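Local coordinates for protein alternansucrase (Leuconostoc mesenteroides, PDB 6HVG) that is a large multidomain enzyme of glycoside hydrolase family 70 that carries choline-binding-type repeats and a bound calcium ion, at residues A[528-540]-A[1243-1255]. Numbering follows the deposited sequence.
Sequences QWLQGGFLAYQDD and WSAKYMNGTNILH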
loop_
_atom_site.group_PDB
_atom_site.type_symbol
_atom_site.label_atom_id
_atom_site.label_comp_id
_atom_site.label_asym_id
_atom_site.label_seq_id
_atom_site.Cartn_x
_atom_site.Cartn_y
_atom_site.Cartn_z
ATOM N N GLN A 528 -4.964 -0.980 0.557
ATOM C CA GLN A 528 -5.195 -0.004 1.604
ATOM C C GLN A 528 -3.900 0.672 2.003
ATOM O O GLN A 528 -3.899 1.793 2.518
ATOM C CB GLN A 528 -5.839 -0.658 2.808
ATOM C CG GLN A 528 -7.236 -1.187 2.538
ATOM C CD GLN A 528 -7.888 -1.773 3.755
ATOM O OE1 GLN A 528 -8.956 -1.369 4.151
ATOM N NE2 GLN A 528 -7.224 -2.695 4.376
ATOM N N TRP A 529 -2.796 -0.005 1.737
ATOM C CA TRP A 529 -1.462 0.526 1.970
ATOM C C TRP A 529 -1.254 1.925 1.395
ATOM O O TRP A 529 -0.479 2.699 1.948
ATOM C CB TRP A 529 -0.429 -0.434 1.361
ATOM C CG TRP A 529 0.972 0.026 1.416
ATOM C CD1 TRP A 529 1.697 0.591 0.400
ATOM C CD2 TRP A 529 1.848 -0.058 2.538
ATOM N NE1 TRP A 529 2.979 0.879 0.833
ATOM C CE2 TRP A 529 3.097 0.491 2.142
ATOM C CE3 TRP A 529 1.696 -0.523 3.844
ATOM C CZ2 TRP A 529 4.191 0.580 3.014
ATOM C CZ3 TRP A 529 2.783 -0.428 4.718
ATOM C CH2 TRP A 529 4.014 0.121 4.298
ATOM N N LEU A 530 -1.944 2.244 0.296
ATOM C CA LEU A 530 -1.691 3.486 -0.413
ATOM C C LEU A 530 -2.234 4.697 0.325
ATOM O O LEU A 530 -1.517 5.676 0.508
ATOM C CB LEU A 530 -2.274 3.426 -1.818
ATOM C CG LEU A 530 -1.831 2.289 -2.739
ATOM C CD1 LEU A 530 -2.441 2.510 -4.111
ATOM C CD2 LEU A 530 -0.323 2.230 -2.869
ATOM N N GLN A 531 -3.497 4.623 0.752
ATOM C CA GLN A 531 -4.165 5.762 1.382
ATOM C C GLN A 531 -4.849 5.537 2.737
ATOM O O GLN A 531 -5.438 6.471 3.294
ATOM C CB GLN A 531 -5.164 6.332 0.386
ATOM C CG GLN A 531 -4.512 7.198 -0.666
ATOM C CD GLN A 531 -5.522 7.805 -1.583
ATOM O OE1 GLN A 531 -6.380 7.113 -2.097
ATOM N NE2 GLN A 531 -5.430 9.103 -1.790
ATOM N N GLY A 532 -4.781 4.326 3.267
ATOM C CA GLY A 532 -5.245 4.082 4.611
ATOM C C GLY A 532 -6.613 3.448 4.779
ATOM O O GLY A 532 -7.002 3.157 5.902
ATOM N N GLY A 533 -7.347 3.229 3.687
ATOM C CA GLY A 533 -8.615 2.482 3.767
ATOM C C GLY A 533 -9.720 3.052 2.898
ATOM O O GLY A 533 -9.662 4.199 2.494
ATOM N N PHE A 534 -10.740 2.251 2.627
ATOM C CA PHE A 534 -11.800 2.647 1.712
ATOM C C PHE A 534 -13.190 2.594 2.314
ATOM O O PHE A 534 -13.465 1.767 3.196
ATOM C CB PHE A 534 -11.826 1.720 0.508
ATOM C CG PHE A 534 -10.522 1.597 -0.193
ATOM C CD1 PHE A 534 -10.024 2.639 -0.956
ATOM C CD2 PHE A 534 -9.804 0.440 -0.106
ATOM C CE1 PHE A 534 -8.816 2.530 -1.599
ATOM C CE2 PHE A 534 -8.602 0.317 -0.766
ATOM C CZ PHE A 534 -8.114 1.362 -1.518
ATOM N N LEU A 535 -14.065 3.432 1.750
ATOM C CA LEU A 535 -15.482 3.457 2.039
ATOM C C LEU A 535 -16.261 3.143 0.770
ATOM O O LEU A 535 -16.023 3.752 -0.255
ATOM C CB LEU A 535 -15.898 4.839 2.494
ATOM C CG LEU A 535 -15.282 5.340 3.796
ATOM C CD1 LEU A 535 -15.735 6.770 4.072
ATOM C CD2 LEU A 535 -15.669 4.422 4.926
ATOM N N ALA A 536 -17.178 2.177 0.832
ATOM C CA ALA A 536 -18.039 1.890 -0.303
ATOM C C ALA A 536 -19.367 2.622 -0.114
ATOM O O ALA A 536 -19.999 2.495 0.925
ATOM C CB ALA A 536 -18.272 0.406 -0.433
ATOM N N TYR A 537 -19.792 3.377 -1.121
ATOM C CA TYR A 537 -21.056 4.070 -1.065
ATOM C C TYR A 537 -22.208 3.099 -1.291
ATOM O O TYR A 537 -22.084 2.132 -2.046
ATOM C CB TYR A 537 -21.136 5.187 -2.106
ATOM C CG TYR A 537 -20.078 6.265 -2.006
ATOM C CD1 TYR A 537 -19.412 6.526 -0.838
ATOM C CD2 TYR A 537 -19.757 7.042 -3.115
ATOM C CE1 TYR A 537 -18.415 7.503 -0.776
ATOM C CE2 TYR A 537 -18.792 8.035 -3.045
ATOM C CZ TYR A 537 -18.127 8.253 -1.870
ATOM O OH TYR A 537 -17.167 9.207 -1.804
ATOM N N GLN A 538 -23.350 3.388 -0.652
ATOM C CA GLN A 538 -24.522 2.507 -0.721
ATOM C C GLN A 538 -25.724 3.169 -1.376
ATOM O O GLN A 538 -25.840 4.390 -1.392
ATOM C CB GLN A 538 -24.887 2.030 0.674
ATOM C CG GLN A 538 -23.718 1.476 1.471
ATOM C CD GLN A 538 -23.116 0.221 0.873
ATOM O OE1 GLN A 538 -23.818 -0.692 0.464
ATOM N NE2 GLN A 538 -21.797 0.183 0.805
ATOM N N ASP A 539 -26.597 2.342 -1.944
ATOM C CA ASP A 539 -27.886 2.792 -2.501
ATOM C C ASP A 539 -28.895 2.884 -1.387
ATOM O O ASP A 539 -29.375 1.859 -0.914
ATOM C CB ASP A 539 -28.403 1.817 -3.562
ATOM C CG ASP A 539 -27.583 1.840 -4.835
ATOM O OD1 ASP A 539 -26.771 2.767 -5.037
ATOM O OD2 ASP A 539 -27.775 0.929 -5.655
ATOM N N ASP A 540 -29.228 4.116 -0.996
ATOM C CA ASP A 540 -30.067 4.373 0.161
ATOM C C ASP A 540 -31.015 5.536 -0.166
ATOM O O ASP A 540 -30.777 6.690 0.211
ATOM C CB ASP A 540 -29.160 4.662 1.362
ATOM C CG ASP A 540 -29.922 5.039 2.633
ATOM O OD1 ASP A 540 -31.177 4.897 2.698
ATOM O OD2 ASP A 540 -29.222 5.466 3.584
ATOM N N TRP A 1243 -19.349 15.303 -12.490
ATOM C CA TRP A 1243 -19.302 14.123 -11.630
ATOM C C TRP A 1243 -20.035 14.392 -10.327
ATOM O O TRP A 1243 -20.094 15.514 -9.862
ATOM C CB TRP A 1243 -17.857 13.712 -11.318
ATOM C CG TRP A 1243 -17.138 13.179 -12.491
ATOM C CD1 TRP A 1243 -16.171 13.815 -13.227
ATOM C CD2 TRP A 1243 -17.338 11.915 -13.104
ATOM N NE1 TRP A 1243 -15.760 13.013 -14.259
ATOM C CE2 TRP A 1243 -16.468 11.843 -14.211
ATOM C CE3 TRP A 1243 -18.162 10.828 -12.827
ATOM C CZ2 TRP A 1243 -16.414 10.726 -15.040
ATOM C CZ3 TRP A 1243 -18.097 9.705 -13.660
ATOM C CH2 TRP A 1243 -17.235 9.670 -14.744
ATOM N N SER A 1244 -20.581 13.333 -9.747
ATOM C CA SER A 1244 -21.171 13.371 -8.422
ATOM C C SER A 1244 -21.196 11.951 -7.866
ATOM O O SER A 1244 -20.899 11.010 -8.577
ATOM C CB SER A 1244 -22.558 13.981 -8.473
ATOM O OG SER A 1244 -23.419 13.178 -9.230
ATOM N N ALA A 1245 -21.544 11.809 -6.594
ATOM C CA ALA A 1245 -21.402 10.551 -5.868
ATOM C C ALA A 1245 -22.135 9.395 -6.521
ATOM O O ALA A 1245 -21.688 8.259 -6.438
ATOM C CB ALA A 1245 -21.889 10.713 -4.432
ATOM N N LYS A 1246 -23.262 9.665 -7.170
ATOM C CA LYS A 1246 -24.048 8.589 -7.761
ATOM C C LYS A 1246 -23.286 7.801 -8.831
ATOM O O LYS A 1246 -23.638 6.668 -9.130
ATOM C CB LYS A 1246 -25.392 9.109 -8.294
ATOM C CG LYS A 1246 -25.326 10.139 -9.420
ATOM C CD LYS A 1246 -26.731 10.474 -9.888
ATOM C CE LYS A 1246 -26.753 11.680 -10.796
ATOM N NZ LYS A 1246 -28.154 12.083 -11.093
ATOM N N TYR A 1247 -22.243 8.402 -9.401
ATOM C CA TYR A 1247 -21.404 7.733 -10.379
ATOM C C TYR A 1247 -20.136 7.122 -9.778
ATOM O O TYR A 1247 -19.273 6.626 -10.505
ATOM C CB TYR A 1247 -21.055 8.714 -11.499
ATOM C CG TYR A 1247 -22.252 9.206 -12.291
ATOM C CD1 TYR A 1247 -23.167 8.310 -12.835
ATOM C CD2 TYR A 1247 -22.455 10.560 -12.525
ATOM C CE1 TYR A 1247 -24.255 8.748 -13.565
ATOM C CE2 TYR A 1247 -23.549 11.008 -13.256
ATOM C CZ TYR A 1247 -24.449 10.090 -13.772
ATOM O OH TYR A 1247 -25.547 10.490 -14.503
ATOM N N MET A 1248 -20.058 7.079 -8.458
ATOM C CA MET A 1248 -18.858 6.603 -7.769
ATOM C C MET A 1248 -19.147 5.364 -6.936
ATOM O O MET A 1248 -20.225 5.223 -6.383
ATOM C CB MET A 1248 -18.311 7.698 -6.836
ATOM C CG MET A 1248 -17.949 9.008 -7.525
ATOM S SD MET A 1248 -16.460 8.906 -8.508
ATOM C CE MET A 1248 -16.584 10.415 -9.429
ATOM N N ASN A 1249 -18.159 4.483 -6.829
ATOM C CA ASN A 1249 -18.219 3.344 -5.936
ATOM C C ASN A 1249 -17.832 3.719 -4.527
ATOM O O ASN A 1249 -18.344 3.148 -3.564
ATOM C CB ASN A 1249 -17.282 2.244 -6.414
ATOM C CG ASN A 1249 -17.759 1.583 -7.695
ATOM O OD1 ASN A 1249 -18.950 1.553 -7.987
ATOM N ND2 ASN A 1249 -16.817 1.064 -8.476
ATOM N N GLY A 1250 -16.926 4.669 -4.383
ATOM C CA GLY A 1250 -16.504 5.066 -3.055
ATOM C C GLY A 1250 -15.328 5.999 -3.051
ATOM O O GLY A 1250 -15.090 6.715 -4.030
ATOM N N THR A 1251 -14.619 6.017 -1.928
ATOM C CA THR A 1251 -13.519 6.936 -1.708
ATOM C C THR A 1251 -12.538 6.321 -0.714
ATOM O O THR A 1251 -12.882 5.429 0.040
ATOM C CB THR A 1251 -14.005 8.292 -1.143
ATOM O OG1 THR A 1251 -12.873 9.106 -0.813
ATOM C CG2 THR A 1251 -14.830 8.102 0.110
ATOM N N ASN A 1252 -11.308 6.810 -0.733
ATOM C CA ASN A 1252 -10.403 6.570 0.362
ATOM C C ASN A 1252 -10.935 7.347 1.568
ATOM O O ASN A 1252 -11.571 8.388 1.409
ATOM C CB ASN A 1252 -8.984 7.026 0.014
ATOM C CG ASN A 1252 -8.914 8.500 -0.310
ATOM O OD1 ASN A 1252 -9.631 8.989 -1.190
ATOM N ND2 ASN A 1252 -8.055 9.218 0.390
ATOM N N ILE A 1253 -10.699 6.832 2.769
ATOM C CA ILE A 1253 -11.197 7.463 3.972
ATOM C C ILE A 1253 -10.700 8.907 4.081
ATOM O O ILE A 1253 -9.531 9.178 3.838
ATOM C CB ILE A 1253 -10.831 6.675 5.246
ATOM C CG1 ILE A 1253 -9.326 6.524 5.408
ATOM C CG2 ILE A 1253 -11.518 5.335 5.255
ATOM C CD1 ILE A 1253 -8.917 5.779 6.658
ATOM N N LEU A 1254 -11.604 9.818 4.441
ATOM C CA LEU A 1254 -11.309 11.250 4.447
ATOM C C LEU A 1254 -11.025 11.851 5.816
ATOM O O LEU A 1254 -10.910 13.078 5.930
ATOM C CB LEU A 1254 -12.460 12.027 3.785
ATOM C CG LEU A 1254 -12.770 11.643 2.333
ATOM C CD1 LEU A 1254 -13.745 12.620 1.715
ATOM C CD2 LEU A 1254 -11.522 11.611 1.482
ATOM N N HIS A 1255 -10.902 10.999 6.838
ATOM C CA HIS A 1255 -10.499 11.430 8.195
ATOM C C HIS A 1255 -11.511 12.375 8.879
ATOM O O HIS A 1255 -11.149 13.241 9.683
ATOM C CB HIS A 1255 -9.112 12.100 8.158
ATOM C CG HIS A 1255 -8.013 11.195 7.714
ATOM N ND1 HIS A 1255 -6.683 11.543 7.819
ATOM C CD2 HIS A 1255 -8.041 9.952 7.186
ATOM C CE1 HIS A 1255 -5.940 10.555 7.357
ATOM N NE2 HIS A 1255 -6.739 9.575 6.975
HETATM O O HOH W 1 -6.915 8.477 2.747
HETATM O O HOH W 2 -5.777 7.247 5.891
HETATM O O HOH W 3 -20.069 0.604 -3.543
#
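Tyr537 lays its ring over the backbone of Gly1250, whose CA stands 3.6 Å from the ring centroid and almost on the normal, a CH-pi contact. With CG beside the backbone N (chi1 -59°), the ring slants across strand 1248-1252 toward Thr1251. Glycine suits the place: lacking a side chain, it lets the ring face settle on its CA. Tyr537 OH lies against the methyl CG2 of Thr1251, whose OG1, anti to the backbone N (chi1 174°), donates to Asn1252 O; Met1248 CB packs 3.8 Å from Tyr537 CE2.

Leu535 and Thr1251 form an antiparallel hydrogen-bonded pair. Further backbone bonds run from Tyr537 N to Asn1249 O and from Ile1253 N to Gly533 O. Leu535 CG meets Ile1253 CG2, the two branched chains crossing at about a right angle.

At the other end, the amides of Gln531 and Asn1252 stack with planes 8° apart, without bonding to each other. Gln531 NE2 donates to Met1099 O and Gln531 OE1 accepts from Ala579 N, fixing the amide's rotation, whereas Asn1252 ND2 donates to a water that also donates to Gln531 O and Ile1253 O. Gly532 and Gly533 adopt positive phi, which glycine tolerates easily, and lead the short, weakly bonded helical turn 528-531 into its strand.

Within the antiparallel sheet, strand 1166-1175 flanks 534-537 and strand 580-582 flanks 1248-1252; there Asn1249 ND2 bonds the calcium ligand Asp581.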